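Local coordinates for protein esterase (Thermotoga maritima, PDB 3DOH) that probably hydrolyses carboxylic esters, as a thermostable enzyme that pairs an alpha/beta-hydrolase domain with an immunoglobulin-like domain, at residues Y160-P165 and D256-D261; L176-H181 and K249-L254; R198-W203 and V216-C221; P243-I248 and M282-L287. All blocks are in the same frame, centred on the assembly; numbering follows the deposited sequence.

Overall arrangement
Contacts 1, 2 and 4 all use helix 242-257, at three successive places along it. Contact 2 packs its middle on the central strand 174-180 and is buried. Contact 1 packs the turn after the helix on strand 157-163 of the same sheet. Contact 4 joins the helix's earlier part to the end of helix 272-283. Contacts 1 and 4 are only partly buried, and each is built mainly round one aromatic ring. Contact 3 is buried too, but on the other face of the sheet, where a loop meets strand 215-219. All four are apolar, with no hydrogen bond between their segments. Polar partners differ with place: a sulfate near contact 1, an indole-carbonyl bond within the loop of contact 3.

Contact 1: residues Y160-P165 and D256-D261; sequences YRLFVP and DEYNID. With SO4 (sulfate ion), chain G.
Tyr258 lays its ring beside two aliphatic side chains, Leu162 and Val164. Leu162 and Tyr258 reach out from opposite directions. Leu162 CD2 comes to 3.7 Å from Tyr258 CE2, and it lies 3.9 Å from Tyr258 OH. Val164 arrives at about a right angle, with its CG2 4.0 Å from Tyr258 CE1. Both methyl groups approach the ring obliquely. The ring leans to the strand because Tyr258 CG stands anti to the carbonyl carbon (chi1 -69°). Leu162 has CG anti to the backbone N (chi1 169°), and this directs the branch toward the tyrosine, where CD2 touches it. Tyr258 is the first residue past helix 242-257, which lies against one face of the central sheet of the alpha/beta-hydrolase domain. Strand 157-163 belongs to that sheet. Phe215 also meets the tyrosine ring, with the planes inclined. Replacing Tyr258 by an alanine would probably open a gap beside Leu162 and Val164 and leave Phe215 without its ring partner. Arg161 points to the other side of the strand. Its chain bends at chi2 and chi3, and the edge of its guanidinium meets a sulfate. Arg161 NH2 gives weak hydrogen bonds to sulfate O3 (3.0 Å) and O1 (3.2 Å). His138 binds the same ion.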
loop_
_atom_site.group_PDB
_atom_site.type_symbol
_atom_site.label_atom_id
_atom_site.label_comp_id
_atom_site.label_asym_id
_atom_site.label_seq_id
_atom_site.Cartn_x
_atom_site.Cartn_y
_atom_site.Cartn_z
ATOM N N TYR A 160 -47.963 -6.800 12.475
ATOM C CA TYR A 160 -47.646 -5.922 11.356
ATOM C C TYR A 160 -47.290 -4.497 11.731
ATOM O O TYR A 160 -47.607 -4.016 12.810
ATOM C CB TYR A 160 -48.751 -5.959 10.304
ATOM C CG TYR A 160 -50.063 -5.315 10.699
ATOM C CD1 TYR A 160 -51.021 -6.010 11.481
ATOM C CD2 TYR A 160 -50.374 -4.019 10.265
ATOM C CE1 TYR A 160 -52.250 -5.416 11.822
ATOM C CE2 TYR A 160 -51.585 -3.416 10.590
ATOM C CZ TYR A 160 -52.519 -4.122 11.364
ATOM O OH TYR A 160 -53.707 -3.495 11.669
ATOM N N ARG A 161 -46.573 -3.849 10.833
ATOM C CA ARG A 161 -46.140 -2.482 11.030
ATOM C C ARG A 161 -46.776 -1.722 9.903
ATOM O O ARG A 161 -46.732 -2.175 8.762
ATOM C CB ARG A 161 -44.601 -2.333 10.931
ATOM C CG ARG A 161 -43.737 -3.125 11.899
ATOM C CD ARG A 161 -43.869 -2.725 13.357
ATOM N NE ARG A 161 -43.289 -1.429 13.682
ATOM C CZ ARG A 161 -42.350 -1.201 14.611
ATOM N NH1 ARG A 161 -41.835 -2.179 15.358
ATOM N NH2 ARG A 161 -41.922 0.041 14.788
ATOM N N LEU A 162 -47.337 -0.565 10.217
ATOM C CA LEU A 162 -48.050 0.251 9.239
ATOM C C LEU A 162 -47.596 1.695 9.319
ATOM O O LEU A 162 -47.587 2.256 10.395
ATOM C CB LEU A 162 -49.550 0.197 9.531
ATOM C CG LEU A 162 -50.462 1.179 8.786
ATOM C CD1 LEU A 162 -50.802 0.655 7.387
ATOM C CD2 LEU A 162 -51.736 1.391 9.581
ATOM N N PHE A 163 -47.236 2.290 8.189
ATOM C CA PHE A 163 -46.882 3.732 8.120
ATOM C C PHE A 163 -48.105 4.510 7.676
ATOM O O PHE A 163 -48.706 4.209 6.668
ATOM C CB PHE A 163 -45.720 3.973 7.125
ATOM C CG PHE A 163 -45.309 5.444 6.925
ATOM C CD1 PHE A 163 -44.289 6.028 7.718
ATOM C CD2 PHE A 163 -45.855 6.204 5.881
ATOM C CE1 PHE A 163 -43.830 7.369 7.489
ATOM C CE2 PHE A 163 -45.434 7.550 5.647
ATOM C CZ PHE A 163 -44.412 8.132 6.467
ATOM N N VAL A 164 -48.466 5.523 8.427
ATOM C CA VAL A 164 -49.563 6.392 8.049
ATOM C C VAL A 164 -48.979 7.760 7.641
ATOM O O VAL A 164 -48.201 8.322 8.378
ATOM C CB VAL A 164 -50.544 6.510 9.268
ATOM C CG1 VAL A 164 -51.626 7.592 9.064
ATOM C CG2 VAL A 164 -51.175 5.129 9.581
ATOM N N PRO A 165 -49.349 8.293 6.456
ATOM C CA PRO A 165 -48.751 9.589 6.044
ATOM C C PRO A 165 -49.080 10.732 7.028
ATOM O O PRO A 165 -50.054 10.646 7.764
ATOM C CB PRO A 165 -49.355 9.865 4.654
ATOM C CG PRO A 165 -50.350 8.752 4.364
ATOM C CD PRO A 165 -50.327 7.759 5.484
ATOM N N ASP A 256 -61.040 -0.280 5.301
ATOM C CA ASP A 256 -62.114 0.149 6.179
ATOM C C ASP A 256 -61.630 1.262 7.076
ATOM O O ASP A 256 -62.248 2.313 7.119
ATOM C CB ASP A 256 -62.642 -1.010 7.027
ATOM C CG ASP A 256 -63.269 -2.104 6.183
ATOM O OD1 ASP A 256 -63.723 -1.808 5.063
ATOM O OD2 ASP A 256 -63.300 -3.263 6.642
ATOM N N GLU A 257 -60.514 1.070 7.766
ATOM C CA GLU A 257 -60.096 2.068 8.764
ATOM C C GLU A 257 -59.528 3.367 8.235
ATOM O O GLU A 257 -59.376 4.291 9.002
ATOM C CB GLU A 257 -59.034 1.490 9.702
ATOM C CG GLU A 257 -59.535 0.694 10.875
ATOM C CD GLU A 257 -58.532 -0.341 11.311
ATOM O OE1 GLU A 257 -57.622 -0.621 10.518
ATOM O OE2 GLU A 257 -58.635 -0.906 12.421
ATOM N N TYR A 258 -59.118 3.416 6.961
ATOM C CA TYR A 258 -58.246 4.509 6.474
ATOM C C TYR A 258 -58.603 5.040 5.104
ATOM O O TYR A 258 -59.272 4.368 4.308
ATOM C CB TYR A 258 -56.769 4.083 6.484
ATOM C CG TYR A 258 -56.139 3.898 7.856
ATOM C CD1 TYR A 258 -55.785 5.011 8.660
ATOM C CD2 TYR A 258 -55.870 2.614 8.352
ATOM C CE1 TYR A 258 -55.188 4.838 9.936
ATOM C CE2 TYR A 258 -55.282 2.432 9.630
ATOM C CZ TYR A 258 -54.959 3.550 10.398
ATOM O OH TYR A 258 -54.394 3.356 11.611
ATOM N N ASN A 259 -58.130 6.260 4.833
ATOM C CA ASN A 259 -58.370 6.903 3.531
ATOM C C ASN A 259 -57.327 6.430 2.495
ATOM O O ASN A 259 -56.442 7.172 2.048
ATOM C CB ASN A 259 -58.480 8.435 3.668
ATOM C CG ASN A 259 -57.226 9.075 4.262
ATOM O OD1 ASN A 259 -56.570 8.502 5.145
ATOM N ND2 ASN A 259 -56.890 10.292 3.783
ATOM N N ILE A 260 -57.436 5.146 2.171
ATOM C CA ILE A 260 -56.527 4.470 1.278
ATOM C C ILE A 260 -57.292 4.359 -0.023
ATOM O O ILE A 260 -58.536 4.312 -0.008
ATOM C CB ILE A 260 -56.093 3.103 1.870
ATOM C CG1 ILE A 260 -55.165 3.347 3.102
ATOM C CG2 ILE A 260 -55.484 2.190 0.813
ATOM C CD1 ILE A 260 -54.850 2.105 3.956
ATOM N N ASP A 261 -56.560 4.399 -1.140
ATOM C CA ASP A 261 -57.144 4.391 -2.477
ATOM C C ASP A 261 -57.226 2.962 -2.995
ATOM O O ASP A 261 -56.200 2.376 -3.331
ATOM C CB ASP A 261 -56.307 5.287 -3.402
ATOM C CG ASP A 261 -56.842 5.334 -4.821
ATOM O OD1 ASP A 261 -57.587 4.401 -5.194
ATOM O OD2 ASP A 261 -56.535 6.309 -5.553
HETATM S S SO4 G . -39.921 1.329 17.518
HETATM O O1 SO4 G . -39.856 -0.110 17.267
HETATM O O2 SO4 G . -39.862 1.507 18.973
HETATM O O3 SO4 G . -41.157 1.910 16.974
HETATM O O4 SO4 G . -38.772 1.997 16.893
#

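Contact 2: residues L176-H181 and K249-L254; sequences LVVFLH and KIIRKL
Ile251 and Val178 meet through methyl groups, with Ile251 CD1 4.0 Å from Val178 CG1. The two side chains stand roughly perpendicular to each other. Ile251 CG1 stands anti to the carbonyl carbon (chi1 -76°), and the chain runs on extended to CD1, which brings that methyl to the strand. The other apolar pairs centre on Leu176. Leu176 CD2 lies 4.2 Å from Ile251 CG1 and 4.4 Å from Leu254 CD2, so this one methyl touches two residues a helical turn apart. All four residues are buried. Hydrogen bonding serves the helix itself: Leu254 N binds Ile250 O at 3.0 Å. No such bond joins helix to strand. Charge appears away from the strand, where Lys249 forms a salt bridge with Asp151. The short helix and strand axes run nearly antiparallel, at 156°, with a closest approach of 11.3 Å. Strand 174-180 sits between strands 215-219 and 264-270, parallel to both. Helix 242-257 is the connection in the beta-alpha-beta crossover between those two flanking strands, and it passes over the middle one. Leu217 and Ile265, one on each flanking strand, also touch Ile251.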
loop_
_atom_site.group_PDB
_atom_site.type_symbol
_atom_site.label_atom_id
_atom_site.label_comp_id
_atom_site.label_asym_id
_atom_site.label_seq_id
_atom_site.Cartn_x
_atom_site.Cartn_y
_atom_site.Cartn_z
ATOM N N LEU A 176 -51.447 2.450 -1.035
ATOM C CA LEU A 176 -50.920 1.614 0.013
ATOM C C LEU A 176 -49.842 0.767 -0.608
ATOM O O LEU A 176 -50.076 0.086 -1.632
ATOM C CB LEU A 176 -52.019 0.735 0.618
ATOM C CG LEU A 176 -51.649 -0.409 1.572
ATOM C CD1 LEU A 176 -51.088 0.054 2.912
ATOM C CD2 LEU A 176 -52.854 -1.299 1.808
ATOM N N VAL A 177 -48.648 0.811 -0.028
ATOM C CA VAL A 177 -47.647 -0.169 -0.429
ATOM C C VAL A 177 -47.604 -1.285 0.611
ATOM O O VAL A 177 -47.402 -1.026 1.827
ATOM C CB VAL A 177 -46.245 0.458 -0.646
ATOM C CG1 VAL A 177 -45.219 -0.646 -0.935
ATOM C CG2 VAL A 177 -46.254 1.508 -1.775
ATOM N N VAL A 178 -47.787 -2.521 0.160
ATOM C CA VAL A 178 -47.678 -3.677 1.045
ATOM C C VAL A 178 -46.398 -4.462 0.776
ATOM O O VAL A 178 -46.161 -4.911 -0.346
ATOM C CB VAL A 178 -48.888 -4.618 0.894
ATOM C CG1 VAL A 178 -49.971 -3.959 0.055
ATOM C CG2 VAL A 178 -48.457 -5.940 0.279
ATOM N N PHE A 179 -45.577 -4.626 1.808
ATOM C CA PHE A 179 -44.298 -5.316 1.657
ATOM C C PHE A 179 -44.284 -6.703 2.313
ATOM O O PHE A 179 -44.575 -6.843 3.530
ATOM C CB PHE A 179 -43.151 -4.464 2.244
ATOM C CG PHE A 179 -41.832 -5.219 2.356
ATOM C CD1 PHE A 179 -41.213 -5.751 1.214
ATOM C CD2 PHE A 179 -41.241 -5.436 3.596
ATOM C CE1 PHE A 179 -40.028 -6.479 1.307
ATOM C CE2 PHE A 179 -40.059 -6.169 3.693
ATOM C CZ PHE A 179 -39.457 -6.699 2.534
ATOM N N LEU A 180 -43.922 -7.721 1.534
ATOM C CA LEU A 180 -43.739 -9.061 2.101
ATOM C C LEU A 180 -42.266 -9.410 2.237
ATOM O O LEU A 180 -41.546 -9.508 1.232
ATOM C CB LEU A 180 -44.413 -10.096 1.235
ATOM C CG LEU A 180 -45.872 -9.831 0.912
ATOM C CD1 LEU A 180 -46.353 -10.896 -0.117
ATOM C CD2 LEU A 180 -46.741 -9.802 2.203
ATOM N N HIS A 181 -41.805 -9.613 3.473
ATOM C CA HIS A 181 -40.384 -9.866 3.731
ATOM C C HIS A 181 -39.965 -11.292 3.353
ATOM O O HIS A 181 -40.804 -12.164 3.062
ATOM C CB HIS A 181 -40.112 -9.638 5.191
ATOM C CG HIS A 181 -40.797 -10.630 6.058
ATOM N ND1 HIS A 181 -40.376 -11.939 6.149
ATOM C CD2 HIS A 181 -41.916 -10.536 6.815
ATOM C CE1 HIS A 181 -41.183 -12.600 6.960
ATOM N NE2 HIS A 181 -42.128 -11.775 7.374
ATOM N N LYS A 249 -56.806 -10.062 4.521
ATOM C CA LYS A 249 -57.838 -9.621 5.455
ATOM C C LYS A 249 -57.403 -8.335 6.094
ATOM O O LYS A 249 -58.198 -7.461 6.344
ATOM C CB LYS A 249 -58.092 -10.693 6.518
ATOM C CG LYS A 249 -58.785 -11.924 5.979
ATOM C CD LYS A 249 -58.707 -13.054 6.971
ATOM C CE LYS A 249 -59.294 -14.329 6.355
ATOM N NZ LYS A 249 -59.170 -15.537 7.265
ATOM N N ILE A 250 -56.109 -8.196 6.317
ATOM C CA ILE A 250 -55.625 -6.975 6.936
ATOM C C ILE A 250 -55.558 -5.773 5.977
ATOM O O ILE A 250 -55.824 -4.636 6.406
ATOM C CB ILE A 250 -54.420 -7.238 7.896
ATOM C CG1 ILE A 250 -53.363 -6.173 7.864
ATOM C CG2 ILE A 250 -53.735 -8.602 7.639
ATOM C CD1 ILE A 250 -52.170 -6.762 8.576
ATOM N N ILE A 251 -55.299 -6.017 4.687
ATOM C CA ILE A 251 -55.479 -4.963 3.673
ATOM C C ILE A 251 -56.910 -4.414 3.759
ATOM O O ILE A 251 -57.135 -3.194 3.731
ATOM C CB ILE A 251 -55.079 -5.439 2.234
ATOM C CG1 ILE A 251 -53.547 -5.466 2.108
ATOM C CG2 ILE A 251 -55.648 -4.532 1.142
ATOM C CD1 ILE A 251 -53.029 -6.409 1.046
ATOM N N ARG A 252 -57.872 -5.325 3.925
ATOM C CA ARG A 252 -59.300 -4.937 3.998
ATOM C C ARG A 252 -59.633 -4.196 5.260
ATOM O O ARG A 252 -60.443 -3.286 5.210
ATOM C CB ARG A 252 -60.239 -6.118 3.815
ATOM C CG ARG A 252 -59.905 -6.890 2.572
ATOM C CD ARG A 252 -61.044 -7.819 2.142
ATOM N NE ARG A 252 -60.922 -8.126 0.715
ATOM C CZ ARG A 252 -60.794 -9.356 0.219
ATOM N NH1 ARG A 252 -60.805 -10.419 1.050
ATOM N NH2 ARG A 252 -60.670 -9.523 -1.105
ATOM N N LYS A 253 -59.005 -4.559 6.374
ATOM C CA LYS A 253 -59.213 -3.814 7.610
ATOM C C LYS A 253 -58.779 -2.370 7.331
ATOM O O LYS A 253 -59.510 -1.404 7.609
ATOM C CB LYS A 253 -58.439 -4.416 8.794
ATOM C CG LYS A 253 -58.644 -3.618 10.068
ATOM C CD LYS A 253 -57.761 -3.960 11.334
ATOM C CE LYS A 253 -58.043 -5.335 11.949
ATOM N NZ LYS A 253 -59.481 -5.578 12.268
ATOM N N LEU A 254 -57.598 -2.243 6.733
ATOM C CA LEU A 254 -56.979 -0.955 6.467
ATOM C C LEU A 254 -57.863 -0.052 5.603
ATOM O O LEU A 254 -58.027 1.153 5.894
ATOM C CB LEU A 254 -55.635 -1.189 5.786
ATOM C CG LEU A 254 -54.323 -1.205 6.578
ATOM C CD1 LEU A 254 -54.445 -1.283 8.111
ATOM C CD2 LEU A 254 -53.459 -2.286 6.023
#

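Contact 3: residues R198-W203 and V216-C221; sequences RGAVVW and VLAPQC
Trp203 meets Val216 with its CB and with one obliquely approached part of its indole. Val202 CG1 lies over one face of the indole, 3.5 Å above the plane and toward the rim. At the edge lies Gly199 O, close to the ring plane. Trp203 NE1 gives Gly199 O a hydrogen bond of 2.7 Å, bent to 130° at the hydrogen. The donor is tilted 32° from the carbonyl plane of Gly199. This bond ties the ring back to its own loop and should limit its rotation. Val216 packs against the loop with both methyls. Val216 CG2, anti to the carbonyl carbon, comes to 3.7 Å from Trp203 CB. Val216 CG1, anti to the backbone N, lies 3.4 Å from Ala200 O and 4.3 Å from Ala200 CB. Further along the strand, Ala200 CB meets Ala218 CB at 3.9 Å. The two small side chains let the backbones come near, with 6.2 Å between the CA atoms of Ala200 and Ala218. Helix 369-376 also packs on Trp203. At the start of the loop, Arg198 forms a salt bridge with Glu347 of the second subunit. Val216 and Ala218 face this loop, while Leu217 turns the other way, to helix 242-257. Such a central sheet covered on both faces is the layered build of the alpha/beta-hydrolase fold.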
loop_
_atom_site.group_PDB
_atom_site.type_symbol
_atom_site.label_atom_id
_atom_site.label_comp_id
_atom_site.label_asym_id
_atom_site.label_seq_id
_atom_site.Cartn_x
_atom_site.Cartn_y
_atom_site.Cartn_z
ATOM N N ARG A 198 -34.434 -2.376 2.925
ATOM C CA ARG A 198 -35.106 -1.095 2.764
ATOM C C ARG A 198 -36.504 -1.316 2.173
ATOM O O ARG A 198 -37.173 -0.386 1.709
ATOM C CB ARG A 198 -34.261 -0.134 1.899
ATOM C CG ARG A 198 -33.119 0.677 2.616
ATOM C CD ARG A 198 -33.040 2.165 2.128
ATOM N NE ARG A 198 -32.568 3.088 3.187
ATOM C CZ ARG A 198 -31.371 3.732 3.218
ATOM N NH1 ARG A 198 -30.466 3.590 2.224
ATOM N NH2 ARG A 198 -31.052 4.539 4.255
ATOM N N GLY A 199 -36.961 -2.568 2.217
ATOM C CA GLY A 199 -38.225 -2.978 1.565
ATOM C C GLY A 199 -39.479 -2.255 2.003
ATOM O O GLY A 199 -40.381 -1.989 1.184
ATOM N N ALA A 200 -39.551 -1.925 3.292
ATOM C CA ALA A 200 -40.749 -1.273 3.834
ATOM C C ALA A 200 -40.524 0.231 3.878
ATOM O O ALA A 200 -41.374 1.032 3.540
ATOM C CB ALA A 200 -41.063 -1.803 5.235
ATOM N N VAL A 201 -39.314 0.573 4.260
ATOM C CA VAL A 201 -38.967 1.861 4.756
ATOM C C VAL A 201 -38.699 2.877 3.634
ATOM O O VAL A 201 -38.957 4.075 3.776
ATOM C CB VAL A 201 -37.742 1.598 5.658
ATOM C CG1 VAL A 201 -36.508 2.344 5.225
ATOM C CG2 VAL A 201 -38.104 1.654 7.135
ATOM N N VAL A 202 -38.228 2.409 2.491
ATOM C CA VAL A 202 -37.933 3.325 1.370
ATOM C C VAL A 202 -39.188 4.153 1.049
ATOM O O VAL A 202 -39.115 5.376 0.914
ATOM C CB VAL A 202 -37.355 2.561 0.128
ATOM C CG1 VAL A 202 -38.360 1.535 -0.423
ATOM C CG2 VAL A 202 -36.902 3.527 -0.939
ATOM N N TRP A 203 -40.342 3.484 1.009
ATOM C CA TRP A 203 -41.567 4.153 0.664
ATOM C C TRP A 203 -41.878 5.191 1.717
ATOM O O TRP A 203 -42.659 6.090 1.505
ATOM C CB TRP A 203 -42.675 3.146 0.548
ATOM C CG TRP A 203 -42.208 1.878 -0.185
ATOM C CD1 TRP A 203 -41.855 0.677 0.389
ATOM C CD2 TRP A 203 -42.034 1.714 -1.600
ATOM N NE1 TRP A 203 -41.472 -0.209 -0.586
ATOM C CE2 TRP A 203 -41.572 0.403 -1.814
ATOM C CE3 TRP A 203 -42.200 2.560 -2.703
ATOM C CZ2 TRP A 203 -41.289 -0.091 -3.097
ATOM C CZ3 TRP A 203 -41.930 2.072 -3.976
ATOM C CH2 TRP A 203 -41.473 0.764 -4.161
ATOM N N VAL A 216 -47.751 2.328 4.165
ATOM C CA VAL A 216 -46.953 1.123 4.006
ATOM C C VAL A 216 -47.348 0.108 5.040
ATOM O O VAL A 216 -47.256 0.363 6.227
ATOM C CB VAL A 216 -45.458 1.385 4.187
ATOM C CG1 VAL A 216 -44.642 0.137 3.860
ATOM C CG2 VAL A 216 -45.011 2.534 3.319
ATOM N N LEU A 217 -47.754 -1.058 4.571
ATOM C CA LEU A 217 -48.060 -2.159 5.432
ATOM C C LEU A 217 -46.966 -3.186 5.267
ATOM O O LEU A 217 -46.650 -3.627 4.151
ATOM C CB LEU A 217 -49.411 -2.755 5.046
ATOM C CG LEU A 217 -49.659 -4.218 5.360
ATOM C CD1 LEU A 217 -49.759 -4.412 6.815
ATOM C CD2 LEU A 217 -50.911 -4.664 4.692
ATOM N N ALA A 218 -46.415 -3.595 6.403
ATOM C CA ALA A 218 -45.328 -4.547 6.429
ATOM C C ALA A 218 -45.706 -5.614 7.431
ATOM O O ALA A 218 -45.523 -5.451 8.635
ATOM C CB ALA A 218 -44.033 -3.849 6.831
ATOM N N PRO A 219 -46.332 -6.674 6.960
ATOM C CA PRO A 219 -46.624 -7.851 7.782
ATOM C C PRO A 219 -45.461 -8.801 8.074
ATOM O O PRO A 219 -44.570 -8.966 7.237
ATOM C CB PRO A 219 -47.726 -8.573 6.985
ATOM C CG PRO A 219 -47.521 -8.142 5.602
ATOM C CD PRO A 219 -46.971 -6.734 5.646
ATOM N N GLN A 220 -45.487 -9.438 9.256
ATOM C CA GLN A 220 -44.481 -10.471 9.604
ATOM C C GLN A 220 -45.022 -11.877 9.649
ATOM O O GLN A 220 -46.037 -12.149 10.282
ATOM C CB GLN A 220 -43.817 -10.195 10.948
ATOM C CG GLN A 220 -42.862 -11.307 11.365
ATOM C CD GLN A 220 -41.977 -10.891 12.529
ATOM O OE1 GLN A 220 -42.461 -10.362 13.530
ATOM N NE2 GLN A 220 -40.665 -11.108 12.394
ATOM N N CYS A 221 -44.333 -12.787 8.968
ATOM C CA CYS A 221 -44.781 -14.171 8.868
ATOM C C CYS A 221 -43.948 -15.085 9.759
ATOM O O CYS A 221 -42.766 -14.834 9.992
ATOM C CB CYS A 221 -44.717 -14.651 7.416
ATOM S SG CYS A 221 -44.457 -16.430 7.229
#

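Contact 4: residues P243-I248 and M282-L287; sequences PLLAVI and MEFPEL
Phe284 and Ile248 have the most surface buried here, and Ile248 packs over a face of the phenylalanine ring. Ile248 CG1 sits 4.1 Å from the ring centroid of Phe284 and 28° off the normal, a CH-pi contact. Its nearest ring atom is Phe284 CE2, at 3.7 Å. Phe284 CG is anti to the carbonyl carbon (chi1 -63°), which swings the ring from the end of helix 272-283 onto helix 242-257. Leu245 CD2 comes in at the ring edge, in plane, 3.9 Å from Phe284 CZ. Leu287 adds a third patch. Leu287 CD2 lies 4.1 Å from Ile248 CD1, and the two side chains pass side by side, pointing opposite ways. Serine in place of Phe284 is likely to leave Ile248 and Leu245 without their shared ring and a gap between the helices. Glu283 turns its carboxylate away, to a salt bridge with Lys302. With no hydrogen bond or charge pair between the segments, the contact depends on the fit of apolar surfaces.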
loop_
_atom_site.group_PDB
_atom_site.type_symbol
_atom_site.label_atom_id
_atom_site.label_comp_id
_atom_site.label_asym_id
_atom_site.label_seq_id
_atom_site.Cartn_x
_atom_site.Cartn_y
_atom_site.Cartn_z
ATOM N N PRO A 243 -50.515 -17.262 6.421
ATOM C CA PRO A 243 -50.003 -15.920 6.583
ATOM C C PRO A 243 -50.362 -14.967 5.442
ATOM O O PRO A 243 -50.798 -13.869 5.711
ATOM C CB PRO A 243 -48.504 -16.142 6.709
ATOM C CG PRO A 243 -48.362 -17.476 7.309
ATOM C CD PRO A 243 -49.438 -18.258 6.581
ATOM N N LEU A 244 -50.240 -15.376 4.192
ATOM C CA LEU A 244 -50.637 -14.516 3.089
ATOM C C LEU A 244 -52.103 -14.221 3.208
ATOM O O LEU A 244 -52.500 -13.071 3.108
ATOM C CB LEU A 244 -50.390 -15.177 1.739
ATOM C CG LEU A 244 -50.056 -14.386 0.451
ATOM C CD1 LEU A 244 -50.540 -15.179 -0.762
ATOM C CD2 LEU A 244 -50.608 -12.976 0.359
ATOM N N LEU A 245 -52.917 -15.254 3.421
ATOM C CA LEU A 245 -54.364 -15.053 3.501
ATOM C C LEU A 245 -54.708 -14.079 4.584
ATOM O O LEU A 245 -55.537 -13.202 4.412
ATOM C CB LEU A 245 -55.095 -16.362 3.747
ATOM C CG LEU A 245 -55.076 -17.229 2.499
ATOM C CD1 LEU A 245 -55.573 -18.620 2.870
ATOM C CD2 LEU A 245 -55.893 -16.597 1.394
ATOM N N ALA A 246 -54.050 -14.215 5.709
ATOM C CA ALA A 246 -54.268 -13.275 6.741
ATOM C C ALA A 246 -53.964 -11.854 6.178
ATOM O O ALA A 246 -54.863 -11.009 6.183
ATOM C CB ALA A 246 -53.439 -13.648 7.941
ATOM N N VAL A 247 -52.753 -11.603 5.634
ATOM C CA VAL A 247 -52.391 -10.286 5.032
ATOM C C VAL A 247 -53.518 -9.655 4.195
ATOM O O VAL A 247 -53.810 -8.463 4.294
ATOM C CB VAL A 247 -51.116 -10.394 4.162
ATOM C CG1 VAL A 247 -50.818 -9.088 3.426
ATOM C CG2 VAL A 247 -49.943 -10.833 5.000
ATOM N N ILE A 248 -54.176 -10.456 3.374
ATOM C CA ILE A 248 -55.302 -9.906 2.625
ATOM C C ILE A 248 -56.385 -9.293 3.525
ATOM O O ILE A 248 -56.802 -8.148 3.333
ATOM C CB ILE A 248 -55.902 -10.934 1.689
ATOM C CG1 ILE A 248 -54.825 -11.403 0.720
ATOM C CG2 ILE A 248 -57.077 -10.334 0.959
ATOM C CD1 ILE A 248 -54.286 -10.294 -0.181
ATOM N N MET A 282 -51.751 -13.182 -8.329
ATOM C CA MET A 282 -52.360 -14.200 -9.151
ATOM C C MET A 282 -53.644 -14.723 -8.493
ATOM O O MET A 282 -54.633 -15.053 -9.176
ATOM C CB MET A 282 -51.366 -15.338 -9.369
ATOM C CG MET A 282 -50.568 -15.273 -10.663
ATOM S SD MET A 282 -49.288 -16.522 -10.607
ATOM C CE MET A 282 -48.260 -16.058 -11.993
ATOM N N GLU A 283 -53.641 -14.798 -7.164
ATOM C CA GLU A 283 -54.824 -15.289 -6.429
ATOM C C GLU A 283 -55.834 -14.197 -6.089
ATOM O O GLU A 283 -56.946 -14.511 -5.676
ATOM C CB GLU A 283 -54.416 -16.022 -5.156
ATOM C CG GLU A 283 -53.566 -17.269 -5.376
ATOM C CD GLU A 283 -54.166 -18.251 -6.376
ATOM O OE1 GLU A 283 -55.396 -18.480 -6.387
ATOM O OE2 GLU A 283 -53.397 -18.821 -7.166
ATOM N N PHE A 284 -55.439 -12.939 -6.261
ATOM C CA PHE A 284 -56.314 -11.808 -5.974
ATOM C C PHE A 284 -56.102 -10.684 -6.985
ATOM O O PHE A 284 -55.789 -9.554 -6.616
ATOM C CB PHE A 284 -56.071 -11.290 -4.555
ATOM C CG PHE A 284 -56.391 -12.291 -3.481
ATOM C CD1 PHE A 284 -57.702 -12.527 -3.105
ATOM C CD2 PHE A 284 -55.381 -12.995 -2.849
ATOM C CE1 PHE A 284 -58.001 -13.448 -2.118
ATOM C CE2 PHE A 284 -55.673 -13.917 -1.861
ATOM C CZ PHE A 284 -56.984 -14.142 -1.495
ATOM N N PRO A 285 -56.278 -11.009 -8.262
ATOM C CA PRO A 285 -55.918 -10.105 -9.347
ATOM C C PRO A 285 -56.665 -8.812 -9.258
ATOM O O PRO A 285 -56.248 -7.808 -9.829
ATOM C CB PRO A 285 -56.380 -10.845 -10.598
ATOM C CG PRO A 285 -57.184 -12.009 -10.138
ATOM C CD PRO A 285 -56.757 -12.313 -8.768
ATOM N N GLU A 286 -57.758 -8.832 -8.521
ATOM C CA GLU A 286 -58.638 -7.704 -8.490
ATOM C C GLU A 286 -58.103 -6.674 -7.522
ATOM O O GLU A 286 -58.470 -5.497 -7.595
ATOM C CB GLU A 286 -60.040 -8.183 -8.107
ATOM C CG GLU A 286 -60.559 -9.329 -9.038
ATOM C CD GLU A 286 -60.637 -8.911 -10.532
ATOM O OE1 GLU A 286 -61.493 -8.035 -10.848
ATOM O OE2 GLU A 286 -59.860 -9.464 -11.377
ATOM N N LEU A 287 -57.217 -7.100 -6.634
ATOM C CA LEU A 287 -56.858 -6.239 -5.526
ATOM C C LEU A 287 -55.729 -5.205 -5.828
ATOM O O LEU A 287 -55.803 -4.046 -5.424
ATOM C CB LEU A 287 -56.577 -7.083 -4.269
ATOM C CG LEU A 287 -56.698 -6.264 -2.981
ATOM C CD1 LEU A 287 -58.124 -5.945 -2.725
ATOM C CD2 LEU A 287 -56.124 -6.982 -1.812
#